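Local coordinates for protein phosphoribosyl-glycinamide (GAR) synthetase (Cryptococcus neoformans var. grubii serotype A, PDB 7LVO) that catalyses, as the N-terminal half of a bifunctional purine-biosynthesis enzyme, the ATP-dependent joining of glycine to 5-phosphoribosylamine, giving glycinamide ribonucleotide, at residues V175-I178 with P182-S185; A53-Q58 with A343-L348; K262-G267 with L271-M276; K150-R155 with E299-G304; S82-P87 with V98-K103. All coordinates share one frame; numbering follows the deposited sequence.

Interaction 1 (V175-I178 with P182-S185)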
# COMPACT_ATOMS: atom_id res chain seq x y z
N VAL A 175 7.31 -30.71 3.95
CA VAL A 175 6.27 -31.73 3.84
C VAL A 175 6.03 -32.37 5.20
O VAL A 175 4.89 -32.55 5.63
CB VAL A 175 6.65 -32.78 2.78
CG1 VAL A 175 5.69 -33.95 2.82
CG2 VAL A 175 6.68 -32.14 1.40
N ALA A 176 7.11 -32.74 5.90
CA ALA A 176 6.97 -33.35 7.22
C ALA A 176 6.27 -32.41 8.19
O ALA A 176 5.52 -32.86 9.06
CB ALA A 176 8.34 -33.75 7.76
N TYR A 177 6.50 -31.10 8.06
CA TYR A 177 5.87 -30.14 8.96
C TYR A 177 4.35 -30.15 8.79
O TYR A 177 3.61 -30.10 9.78
CB TYR A 177 6.44 -28.75 8.71
CG TYR A 177 5.87 -27.67 9.61
CD1 TYR A 177 6.14 -27.66 10.97
CD2 TYR A 177 5.08 -26.66 9.09
CE1 TYR A 177 5.63 -26.68 11.79
CE2 TYR A 177 4.56 -25.67 9.90
CZ TYR A 177 4.84 -25.68 11.25
OH TYR A 177 4.33 -24.70 12.07
N ILE A 178 3.88 -30.21 7.55
CA ILE A 178 2.44 -30.29 7.32
C ILE A 178 1.90 -31.65 7.76
O ILE A 178 0.80 -31.75 8.30
CB ILE A 178 2.12 -30.01 5.84
CG1 ILE A 178 2.57 -28.60 5.46
CG2 ILE A 178 0.63 -30.19 5.56
CD1 ILE A 178 2.43 -28.27 3.99
N PRO A 182 0.44 -29.12 12.59
CA PRO A 182 0.94 -28.24 13.66
C PRO A 182 -0.05 -27.17 14.08
O PRO A 182 0.08 -26.59 15.17
CB PRO A 182 2.20 -27.62 13.04
CG PRO A 182 2.19 -28.02 11.55
CD PRO A 182 0.86 -28.64 11.27
N PHE A 183 -1.04 -26.89 13.25
CA PHE A 183 -1.93 -25.75 13.45
C PHE A 183 -3.26 -26.21 14.04
O PHE A 183 -3.89 -27.15 13.53
CB PHE A 183 -2.16 -25.01 12.13
CG PHE A 183 -0.90 -24.48 11.51
CD1 PHE A 183 0.11 -23.98 12.31
CD2 PHE A 183 -0.72 -24.49 10.14
CE1 PHE A 183 1.28 -23.49 11.76
CE2 PHE A 183 0.45 -24.01 9.58
CZ PHE A 183 1.45 -23.50 10.39
N THR A 184 -3.69 -25.53 15.10
CA THR A 184 -4.95 -25.87 15.75
C THR A 184 -6.13 -25.70 14.80
O THR A 184 -7.07 -26.50 14.81
CB THR A 184 -5.15 -25.01 17.00
OG1 THR A 184 -4.03 -25.18 17.88
CG2 THR A 184 -6.43 -25.41 17.72
N SER A 185 -6.09 -24.66 13.97
CA SER A 185 -7.19 -24.40 13.05
C SER A 185 -7.33 -25.49 11.98
O SER A 185 -8.38 -25.57 11.33
CB SER A 185 -7.02 -23.04 12.37
OG SER A 185 -7.03 -22.00 13.33
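Tyr177, near the C-terminal end of helix 171-179, lays its phenol ring against Pro182 and Phe183 of the following loop. The side chain leaves the helix with CG anti to the backbone N (chi1 -179°), which brings the far end of the ring to the loop, although CB does not point at it. One face of the ring rests on the proline: Pro182 CG lies 3.6 Å from the Tyr177 ring centroid and 14° off the normal, a CH-pi contact placed over the centre. The same CG also approaches the backbone, 3.1 Å from Tyr177 O, so the pyrrolidine is wedged between carbonyl and ring; that carbonyl also accepts a hydrogen bond from Ser180 OG. Farther out, the edge of Tyr177 is directed at the face of Phe183 in an offset edge-to-face pair, with planes 79° apart and centroids separated by 5.8 Å. Its closest approach is Tyr177 OH to Phe183 CE1, 3.3 Å. Next along the helix, Ile178 has its CB directed away from the loop and packs on Ala210, Phe211 and Leu214 of helix 207-218, meeting Pro182 only through a distant carbonyl contact. Together with Val232, which both aromatic side chains touch, this small apolar cluster fastens a helix-to-strand connection, between helix 171-179 and strand 188-192, in the alpha/beta part of the ATP-grasp domain.

Interaction 2 (A53-Q58 with A343-L348)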
# COMPACT_ATOMS: atom_id res chain seq x y z
N ALA A 53 -0.05 12.88 -5.11
CA ALA A 53 0.18 14.10 -5.87
C ALA A 53 -0.93 15.11 -5.62
O ALA A 53 -0.68 16.32 -5.55
CB ALA A 53 0.28 13.79 -7.37
N PHE A 54 -2.17 14.62 -5.47
CA PHE A 54 -3.30 15.50 -5.20
C PHE A 54 -3.06 16.33 -3.95
O PHE A 54 -3.24 17.56 -3.96
CB PHE A 54 -4.57 14.65 -5.08
CG PHE A 54 -5.76 15.40 -4.54
CD1 PHE A 54 -6.46 16.30 -5.33
CD2 PHE A 54 -6.19 15.18 -3.23
CE1 PHE A 54 -7.56 16.98 -4.83
CE2 PHE A 54 -7.29 15.86 -2.73
CZ PHE A 54 -7.97 16.75 -3.53
N LYS A 55 -2.64 15.69 -2.86
CA LYS A 55 -2.43 16.41 -1.61
C LYS A 55 -1.15 17.24 -1.65
O LYS A 55 -1.15 18.41 -1.26
CB LYS A 55 -2.39 15.42 -0.44
CG LYS A 55 -3.70 14.70 -0.18
CD LYS A 55 -4.83 15.68 0.16
CE LYS A 55 -4.50 16.52 1.39
NZ LYS A 55 -5.66 17.37 1.81
N LEU A 56 -0.05 16.65 -2.13
CA LEU A 56 1.22 17.38 -2.16
C LEU A 56 1.09 18.67 -2.96
O LEU A 56 1.67 19.70 -2.59
CB LEU A 56 2.32 16.50 -2.75
CG LEU A 56 2.68 15.25 -1.94
CD1 LEU A 56 3.68 14.40 -2.70
CD2 LEU A 56 3.21 15.61 -0.56
N ALA A 57 0.32 18.65 -4.05
CA ALA A 57 0.18 19.83 -4.89
C ALA A 57 -0.54 20.97 -4.18
O ALA A 57 -0.46 22.12 -4.64
CB ALA A 57 -0.57 19.47 -6.17
N GLN A 58 -1.22 20.70 -3.08
CA GLN A 58 -1.88 21.74 -2.31
C GLN A 58 -0.95 22.42 -1.31
O GLN A 58 -1.33 23.45 -0.73
CB GLN A 58 -3.08 21.16 -1.55
CG GLN A 58 -4.19 20.65 -2.46
CD GLN A 58 -5.32 20.02 -1.68
OE1 GLN A 58 -5.09 19.27 -0.73
NE2 GLN A 58 -6.55 20.33 -2.07
N ALA A 343 -8.62 6.89 -0.14
CA ALA A 343 -9.64 7.29 0.83
C ALA A 343 -9.04 8.09 1.98
O ALA A 343 -9.62 9.09 2.40
CB ALA A 343 -10.36 6.06 1.37
N LEU A 344 -7.87 7.68 2.48
CA LEU A 344 -7.28 8.33 3.65
C LEU A 344 -6.84 9.75 3.34
O LEU A 344 -6.94 10.64 4.21
CB LEU A 344 -6.11 7.51 4.17
CG LEU A 344 -6.44 6.19 4.86
CD1 LEU A 344 -5.19 5.34 5.07
CD2 LEU A 344 -7.14 6.44 6.18
N MET A 345 -6.35 10.00 2.13
CA MET A 345 -5.95 11.35 1.75
C MET A 345 -7.11 12.32 1.89
O MET A 345 -6.90 13.52 2.13
CB MET A 345 -5.41 11.37 0.32
CG MET A 345 -4.06 10.68 0.13
SD MET A 345 -2.72 11.46 1.06
CE MET A 345 -2.64 10.41 2.50
N LEU A 346 -8.34 11.84 1.73
CA LEU A 346 -9.51 12.70 1.87
C LEU A 346 -9.89 12.96 3.32
O LEU A 346 -10.81 13.75 3.56
CB LEU A 346 -10.70 12.08 1.14
CG LEU A 346 -10.77 12.33 -0.36
CD1 LEU A 346 -9.44 12.08 -1.03
CD2 LEU A 346 -11.86 11.47 -0.99
N LEU A 347 -9.21 12.34 4.28
CA LEU A 347 -9.47 12.58 5.70
C LEU A 347 -8.43 13.48 6.35
O LEU A 347 -8.58 13.82 7.52
CB LEU A 347 -9.55 11.25 6.46
CG LEU A 347 -10.74 10.35 6.14
CD1 LEU A 347 -10.68 9.08 6.99
CD2 LEU A 347 -12.05 11.07 6.36
N LEU A 348 -7.39 13.87 5.62
CA LEU A 348 -6.44 14.84 6.14
C LEU A 348 -7.11 16.21 6.22
O LEU A 348 -7.63 16.71 5.22
CB LEU A 348 -5.20 14.90 5.25
CG LEU A 348 -4.25 13.71 5.30
CD1 LEU A 348 -3.20 13.81 4.20
CD2 LEU A 348 -3.59 13.61 6.66
O HOH W 1 -7.95 16.12 2.72
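Lys55 meets Met345 and Leu348 where the alpha/beta N domain, through its helix 47-56, abuts the ATP-grasp region at residues 343-348. From CB, which points at the opposing segment, the chain is bent at chi2 (-61°) and chi3 (-58°), so that it crosses Met345 at a slant before the amino group turns to the backbone carbonyls. Lys55 CG takes up the apolar contact, 3.6 Å from Met345 SD; the methionine is bent as well, which brings its sulfur to this carbon. Lys55 CD has passed the thioether and lies 3.6 Å from Met345 O. Lys55 CE lies between Met345 O, 3.9 Å away, and Leu348 CD1, at 4.1 Å. Leu354 of helix 354-362 touches both Lys55 and Met345, closing the same buried cluster. At the tip, Lys55 NZ makes a weak hydrogen bond to Gln58 OE1, 3.2 Å away in its own segment, but reaches the other segment through water. Lys55 NZ donates to a single water molecule over 2.8 Å, and that water passes its two hydrogens on, to Met345 O at 2.9 Å and to Leu348 O at 2.6 Å.

Interaction 3 (K262-G267 with L271-M276)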
# COMPACT_ATOMS: atom_id res chain seq x y z
N LYS A 262 -10.48 -7.11 -0.77
CA LYS A 262 -9.50 -7.77 -1.62
C LYS A 262 -10.17 -8.52 -2.77
O LYS A 262 -9.62 -8.58 -3.87
CB LYS A 262 -8.65 -8.73 -0.78
CG LYS A 262 -7.76 -8.05 0.24
CD LYS A 262 -6.99 -9.08 1.07
CE LYS A 262 -6.01 -8.41 2.02
NZ LYS A 262 -5.24 -9.40 2.83
N ARG A 263 -11.34 -9.10 -2.53
CA ARG A 263 -11.96 -9.98 -3.50
C ARG A 263 -12.75 -9.19 -4.55
O ARG A 263 -13.25 -8.10 -4.29
CB ARG A 263 -12.88 -10.98 -2.80
CG ARG A 263 -12.13 -12.02 -1.98
CD ARG A 263 -13.06 -12.78 -1.04
NE ARG A 263 -12.36 -13.84 -0.32
CZ ARG A 263 -12.25 -15.09 -0.76
NH1 ARG A 263 -12.78 -15.48 -1.91
NH2 ARG A 263 -11.59 -15.98 -0.01
N ILE A 264 -12.86 -9.78 -5.74
CA ILE A 264 -13.47 -9.08 -6.87
C ILE A 264 -14.99 -9.17 -6.80
O ILE A 264 -15.69 -8.22 -7.17
CB ILE A 264 -12.93 -9.65 -8.19
CG1 ILE A 264 -13.40 -8.81 -9.38
CG2 ILE A 264 -13.37 -11.10 -8.38
CD1 ILE A 264 -12.81 -7.42 -9.43
N GLY A 265 -15.53 -10.30 -6.33
CA GLY A 265 -16.97 -10.50 -6.35
C GLY A 265 -17.65 -9.87 -5.15
O GLY A 265 -17.13 -9.88 -4.03
N GLU A 266 -18.84 -9.33 -5.39
CA GLU A 266 -19.64 -8.77 -4.31
C GLU A 266 -19.91 -9.82 -3.24
O GLU A 266 -19.88 -11.03 -3.49
CB GLU A 266 -20.97 -8.23 -4.85
CG GLU A 266 -20.81 -7.06 -5.81
CD GLU A 266 -22.15 -6.52 -6.30
OE1 GLU A 266 -23.18 -7.19 -6.06
OE2 GLU A 266 -22.16 -5.43 -6.92
N GLY A 267 -20.16 -9.35 -2.02
CA GLY A 267 -20.30 -10.24 -0.89
C GLY A 267 -19.01 -10.86 -0.41
O GLY A 267 -19.05 -11.82 0.36
N LEU A 271 -12.04 -14.51 -6.77
CA LEU A 271 -10.60 -14.39 -6.72
C LEU A 271 -10.19 -13.08 -6.04
O LEU A 271 -10.96 -12.12 -5.98
CB LEU A 271 -10.00 -14.47 -8.12
CG LEU A 271 -9.95 -15.86 -8.76
CD1 LEU A 271 -11.34 -16.38 -9.06
CD2 LEU A 271 -9.11 -15.82 -10.03
N ASN A 272 -8.96 -13.06 -5.54
CA ASN A 272 -8.43 -11.90 -4.84
C ASN A 272 -7.82 -10.91 -5.82
O ASN A 272 -7.42 -11.26 -6.93
CB ASN A 272 -7.39 -12.33 -3.80
CG ASN A 272 -8.00 -13.10 -2.65
OD1 ASN A 272 -8.37 -12.52 -1.62
ND2 ASN A 272 -8.12 -14.41 -2.81
N THR A 273 -7.76 -9.65 -5.39
CA THR A 273 -7.21 -8.56 -6.18
C THR A 273 -6.28 -7.74 -5.30
O THR A 273 -6.07 -8.04 -4.12
CB THR A 273 -8.31 -7.66 -6.76
OG1 THR A 273 -8.92 -6.89 -5.71
CG2 THR A 273 -9.38 -8.50 -7.44
N GLY A 274 -5.71 -6.69 -5.89
CA GLY A 274 -4.93 -5.73 -5.13
C GLY A 274 -5.74 -4.78 -4.29
O GLY A 274 -5.17 -3.98 -3.54
N GLY A 275 -7.07 -4.86 -4.39
CA GLY A 275 -7.95 -3.98 -3.63
C GLY A 275 -8.99 -3.32 -4.50
O GLY A 275 -8.66 -2.51 -5.37
N MET A 276 -10.26 -3.67 -4.29
CA MET A 276 -11.37 -3.11 -5.06
C MET A 276 -12.06 -1.95 -4.37
O MET A 276 -13.00 -1.38 -4.92
CB MET A 276 -12.40 -4.20 -5.38
CG MET A 276 -11.91 -5.26 -6.37
SD MET A 276 -11.46 -4.57 -7.97
CE MET A 276 -13.01 -3.82 -8.48
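Backbone hydrogen bonding begins with Ile264 N, which donates to Leu271 O over 3.0 Å, arriving nearly along the C=O axis (C=O...N 178°), with the N-H...O angle bent to 152°. Lys262 O is gripped twice by one residue: Thr273 N and Thr273 OG1 both donate to it at 2.6 Å, approaching from opposite faces of the carbonyl plane. The hydroxyl stands above that plane, and the amide is tilted from it too. Thr273 reaches back this way because its OG1 sits between its own N and carbonyl carbon (chi1 71°), a rotamer that also lets OG1 accept from Gly275 N at 3.0 Å, completing an ST turn. Between these bonds Arg263 and Asn272 form an antiparallel non-hydrogen-bonded pair, CA to CA 4.2 Å, with diverging side chains; Arg263 CA adds a CH...O contact to Leu271 O. The two segments thus connect strands 259-263 and 277-280, neighbours in a five-stranded antiparallel sheet whose other strands, 377-384, 427-435 and 407-411, come largely from the C domain, through a loop that turns corners at Ile264 and Leu271. Apolar packing is made by Ile264, whose CD1 abuts Met276 SD at 3.5 Å and whose CB faces Thr273 CG2 at 3.8 Å. Charge is directed elsewhere: Lys262 extends away from the loop to a salt bridge with Glu240, a predicted ATP-site residue, and Glu266 pairs with Arg461.

Interaction 4 (K150-R155 with E299-G304)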
# COMPACT_ATOMS: atom_id res chain seq x y z
N LYS A 150 8.38 -12.58 9.81
CA LYS A 150 7.80 -13.44 10.84
C LYS A 150 8.79 -13.68 11.97
O LYS A 150 8.40 -13.67 13.15
CB LYS A 150 7.35 -14.76 10.22
CG LYS A 150 6.27 -14.61 9.15
CD LYS A 150 4.92 -14.23 9.73
CE LYS A 150 4.33 -15.36 10.58
NZ LYS A 150 2.90 -15.10 10.96
N GLU A 151 10.06 -13.90 11.64
CA GLU A 151 11.08 -14.02 12.68
C GLU A 151 11.15 -12.75 13.51
O GLU A 151 11.25 -12.81 14.74
CB GLU A 151 12.44 -14.34 12.05
CG GLU A 151 13.55 -14.57 13.06
CD GLU A 151 14.94 -14.55 12.44
OE1 GLU A 151 15.04 -14.50 11.19
OE2 GLU A 151 15.93 -14.59 13.19
N PHE A 152 11.12 -11.59 12.85
CA PHE A 152 11.13 -10.32 13.57
C PHE A 152 9.98 -10.23 14.56
O PHE A 152 10.15 -9.78 15.69
CB PHE A 152 11.08 -9.16 12.57
CG PHE A 152 10.93 -7.80 13.20
CD1 PHE A 152 9.67 -7.28 13.47
CD2 PHE A 152 12.04 -7.05 13.54
CE1 PHE A 152 9.53 -6.04 14.06
CE2 PHE A 152 11.91 -5.81 14.13
CZ PHE A 152 10.66 -5.30 14.39
N MET A 153 8.78 -10.67 14.15
CA MET A 153 7.63 -10.59 15.03
C MET A 153 7.82 -11.48 16.26
O MET A 153 7.55 -11.06 17.39
CB MET A 153 6.36 -10.98 14.27
CG MET A 153 6.01 -10.05 13.12
SD MET A 153 4.64 -10.70 12.12
CE MET A 153 4.80 -9.71 10.63
N ALA A 154 8.28 -12.71 16.05
CA ALA A 154 8.47 -13.62 17.17
C ALA A 154 9.56 -13.13 18.11
O ALA A 154 9.41 -13.21 19.33
CB ALA A 154 8.80 -15.02 16.65
N ARG A 155 10.66 -12.61 17.56
CA ARG A 155 11.76 -12.14 18.40
C ARG A 155 11.33 -10.98 19.29
O ARG A 155 11.91 -10.78 20.36
CB ARG A 155 12.96 -11.74 17.54
CG ARG A 155 14.07 -11.08 18.31
CD ARG A 155 15.34 -10.93 17.47
NE ARG A 155 15.16 -10.04 16.33
CZ ARG A 155 14.89 -10.45 15.10
NH1 ARG A 155 14.77 -11.74 14.81
NH2 ARG A 155 14.73 -9.54 14.14
N GLU A 299 4.24 0.30 18.01
CA GLU A 299 5.36 0.81 18.80
C GLU A 299 6.41 -0.26 19.05
O GLU A 299 7.61 0.02 18.89
CB GLU A 299 4.84 1.42 20.11
CG GLU A 299 4.11 2.74 19.90
CD GLU A 299 3.45 3.27 21.16
OE1 GLU A 299 3.40 2.53 22.17
OE2 GLU A 299 2.98 4.42 21.14
N PRO A 300 6.06 -1.49 19.43
CA PRO A 300 7.08 -2.54 19.49
C PRO A 300 7.78 -2.78 18.17
O PRO A 300 8.96 -3.16 18.15
CB PRO A 300 6.29 -3.78 19.94
CG PRO A 300 5.13 -3.23 20.69
CD PRO A 300 4.77 -1.93 20.00
N THR A 301 7.09 -2.57 17.05
CA THR A 301 7.74 -2.72 15.75
C THR A 301 8.78 -1.63 15.53
O THR A 301 9.92 -1.93 15.15
CB THR A 301 6.69 -2.70 14.63
OG1 THR A 301 5.84 -3.86 14.73
CG2 THR A 301 7.37 -2.70 13.27
N ILE A 302 8.41 -0.37 15.75
CA ILE A 302 9.34 0.73 15.53
C ILE A 302 10.52 0.63 16.48
O ILE A 302 11.68 0.82 16.08
CB ILE A 302 8.61 2.08 15.67
CG1 ILE A 302 7.53 2.22 14.61
CG2 ILE A 302 9.61 3.24 15.59
CD1 ILE A 302 8.04 2.10 13.18
N LYS A 303 10.25 0.33 17.76
CA LYS A 303 11.34 0.15 18.71
C LYS A 303 12.21 -1.05 18.33
O LYS A 303 13.44 -0.99 18.41
CB LYS A 303 10.78 -0.03 20.13
CG LYS A 303 11.85 -0.15 21.20
CD LYS A 303 11.27 -0.63 22.53
CE LYS A 303 10.28 0.37 23.10
NZ LYS A 303 9.78 -0.06 24.44
N GLY A 304 11.58 -2.15 17.92
CA GLY A 304 12.34 -3.33 17.57
C GLY A 304 13.28 -3.10 16.41
O GLY A 304 14.39 -3.66 16.38
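Phe152 carries the contact between residues 150-155 and 299-304, meeting Thr301 and Gly304 and so joining helices 146-155 and 287-307 of the ATP-grasp domain, which are far apart in sequence. The tight part is confined to the outer end of its ring. With CG anti to the backbone N (chi1 173°), the phenyl group is directed at the partner helix and arrives edge first, so that the backbone of that helix lies near the ring plane and not over a face. Phe152 CZ comes to 3.5 Å from Thr301 O, and Phe152 CE2 to 3.8 Å from Gly304 C. Gly304 has no side chain between its main chain and the ring, which allows an aromatic edge to press directly on the helix; the ring spans the space between the backbones, whose nearest CA atoms, Phe152 and Gly304, are 8.1 Å apart. Ile158, Met305, Asp308 and the ring of His156 also touch the phenyl group and help to bury it; this contact by itself buries 124 Å². The solvent side is different. There Arg155, one turn on, links acidic groups: Arg155 NH1 forms a long salt bridge with Glu151 OE2, 3.5 Å, within the same helix, while NH2 pairs with Asp308 just past the end of helix 287-307. On the buried side Thr301 divides its branches, OG1 being hydrogen-bonded to Val297 O and to Tyr332 OH, while CG2 faces Phe152 CE1 at 4.1 Å.

Interaction 5 (S82-P87 with V98-K103)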
# COMPACT_ATOMS: atom_id res chain seq x y z
N SER A 82 3.57 16.96 -13.17
CA SER A 82 3.94 16.58 -14.52
C SER A 82 4.40 15.13 -14.51
O SER A 82 4.95 14.64 -13.52
CB SER A 82 5.05 17.47 -15.08
OG SER A 82 6.26 17.27 -14.38
N ASN A 83 4.17 14.44 -15.63
CA ASN A 83 4.61 13.06 -15.78
C ASN A 83 6.00 13.01 -16.42
O ASN A 83 6.34 13.84 -17.27
CB ASN A 83 3.61 12.27 -16.63
CG ASN A 83 2.41 11.81 -15.83
OD1 ASN A 83 2.20 12.22 -14.69
ND2 ASN A 83 1.59 10.95 -16.44
N LEU A 84 6.79 12.03 -16.00
CA LEU A 84 8.14 11.82 -16.51
C LEU A 84 8.22 10.41 -17.09
O LEU A 84 8.31 9.43 -16.35
CB LEU A 84 9.17 12.02 -15.41
CG LEU A 84 10.63 11.76 -15.79
CD1 LEU A 84 11.10 12.74 -16.85
CD2 LEU A 84 11.52 11.85 -14.54
N ALA A 85 8.17 10.31 -18.42
CA ALA A 85 8.23 9.02 -19.10
C ALA A 85 9.69 8.62 -19.25
O ALA A 85 10.32 8.79 -20.30
CB ALA A 85 7.52 9.08 -20.45
N LEU A 86 10.24 8.08 -18.17
CA LEU A 86 11.64 7.69 -18.10
C LEU A 86 11.77 6.40 -17.31
O LEU A 86 11.07 6.23 -16.29
CB LEU A 86 12.50 8.78 -17.45
CG LEU A 86 14.00 8.54 -17.45
CD1 LEU A 86 14.57 8.68 -18.86
CD2 LEU A 86 14.70 9.50 -16.49
N PRO A 87 12.62 5.48 -17.74
CA PRO A 87 12.84 4.26 -16.94
C PRO A 87 13.58 4.57 -15.65
O PRO A 87 14.33 5.55 -15.55
CB PRO A 87 13.67 3.37 -17.86
CG PRO A 87 13.53 3.95 -19.23
CD PRO A 87 13.34 5.43 -19.03
N VAL A 98 18.03 8.18 -10.79
CA VAL A 98 18.88 8.83 -9.80
C VAL A 98 19.68 9.95 -10.45
O VAL A 98 19.80 11.05 -9.89
CB VAL A 98 19.80 7.80 -9.13
CG1 VAL A 98 20.83 8.50 -8.24
CG2 VAL A 98 18.97 6.81 -8.32
N GLU A 99 20.24 9.70 -11.64
CA GLU A 99 20.97 10.74 -12.35
C GLU A 99 20.04 11.86 -12.79
O GLU A 99 20.40 13.04 -12.72
CB GLU A 99 21.70 10.14 -13.55
CG GLU A 99 22.55 11.13 -14.32
CD GLU A 99 23.32 10.48 -15.45
OE1 GLU A 99 23.23 9.24 -15.60
OE2 GLU A 99 24.02 11.21 -16.19
N TRP A 100 18.83 11.52 -13.24
CA TRP A 100 17.85 12.54 -13.58
C TRP A 100 17.52 13.40 -12.37
O TRP A 100 17.55 14.64 -12.43
CB TRP A 100 16.58 11.88 -14.14
CG TRP A 100 15.58 12.85 -14.67
CD1 TRP A 100 15.45 13.25 -15.97
CD2 TRP A 100 14.57 13.54 -13.93
NE1 TRP A 100 14.42 14.15 -16.08
CE2 TRP A 100 13.86 14.34 -14.85
CE3 TRP A 100 14.19 13.56 -12.59
CZ2 TRP A 100 12.80 15.16 -14.47
CZ3 TRP A 100 13.13 14.37 -12.21
CH2 TRP A 100 12.45 15.15 -13.14
N ALA A 101 17.18 12.77 -11.24
CA ALA A 101 16.83 13.53 -10.05
C ALA A 101 17.97 14.45 -9.62
O ALA A 101 17.74 15.60 -9.23
CB ALA A 101 16.47 12.58 -8.91
N GLN A 102 19.21 13.96 -9.70
CA GLN A 102 20.35 14.78 -9.30
C GLN A 102 20.46 16.04 -10.15
O GLN A 102 20.69 17.14 -9.63
CB GLN A 102 21.64 13.96 -9.38
CG GLN A 102 22.86 14.65 -8.82
CD GLN A 102 24.10 13.77 -8.85
OE1 GLN A 102 24.08 12.68 -9.41
NE2 GLN A 102 25.18 14.25 -8.24
N LYS A 103 20.31 15.90 -11.47
CA LYS A 103 20.40 17.05 -12.36
C LYS A 103 19.22 18.00 -12.21
O LYS A 103 19.34 19.18 -12.55
CB LYS A 103 20.50 16.58 -13.81
CG LYS A 103 21.74 15.74 -14.12
CD LYS A 103 23.02 16.53 -13.92
CE LYS A 103 24.25 15.73 -14.35
NZ LYS A 103 24.41 14.47 -13.57
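Just after the edge strand of the Rossmann-like N domain, Leu84 and Leu86 lie against Trp100, within the beta-alpha-beta connection that leads from strand 81-83 through helix 95-104 to strand 108-111. The principal contact is a CH-pi interaction: Leu84 CD2 stands 3.4 Å from the centroid of the six-membered ring of Trp100 and 8° off its normal, essentially centred over one face. The second methyl of the same leucine, Leu84 CD1, is on the same side of the plane but overhangs the rim, 3.7 Å from Trp100 NE1 and 3.8 Å from Trp100 CZ2. Leu84 and Trp100 approach from opposite directions, each with CG anti to its own backbone N (chi1 177° and -173°), which extends the two side chains toward one another from well-separated backbones. Leu86 plays a smaller part at the root of the tryptophan: its CD2 lies 3.8 Å from Trp100 CB and 3.9 Å from Trp100 CD1. An inverse gamma turn centred on Ala85, with a weak Leu86 N to Leu84 O bond of 3.0 Å, lets both leucines face the helix. The indole bridges further into the sheet, touching Arg64 and Val66 of strand 62-67, while Leu84 also packs on Val66 and on Ile97 of helix 95-104. Elsewhere on that helix, Val98 and Ala101 are buried against Phe125, so it lies between the strand-end leucines and helix 121-126.

How the interactions relate
Interactions 2 and 4 are buried, interactions 3 and 5 lie at the surface, and interaction 1 is intermediate. Interactions 1, 3 and 4 all belong to the ATP-grasp region yet share no element, with centres 24 to 30 Å apart; interaction 5 stays within the N domain, and interaction 2 alone ties that domain to the ATP-grasp region. Interactions 2 and 5 come within about 7 Å at their nearest atoms. Chemistry follows location: aromatic faces and edges dominate 1, 4 and 5, direct hydrogen bonds from backbone amides and a threonine hydroxyl hold the loop of 3, and a bridging water serves the buried lysine of 2. Interactions 1 and 5 lie on opposite sides of the chain's centre.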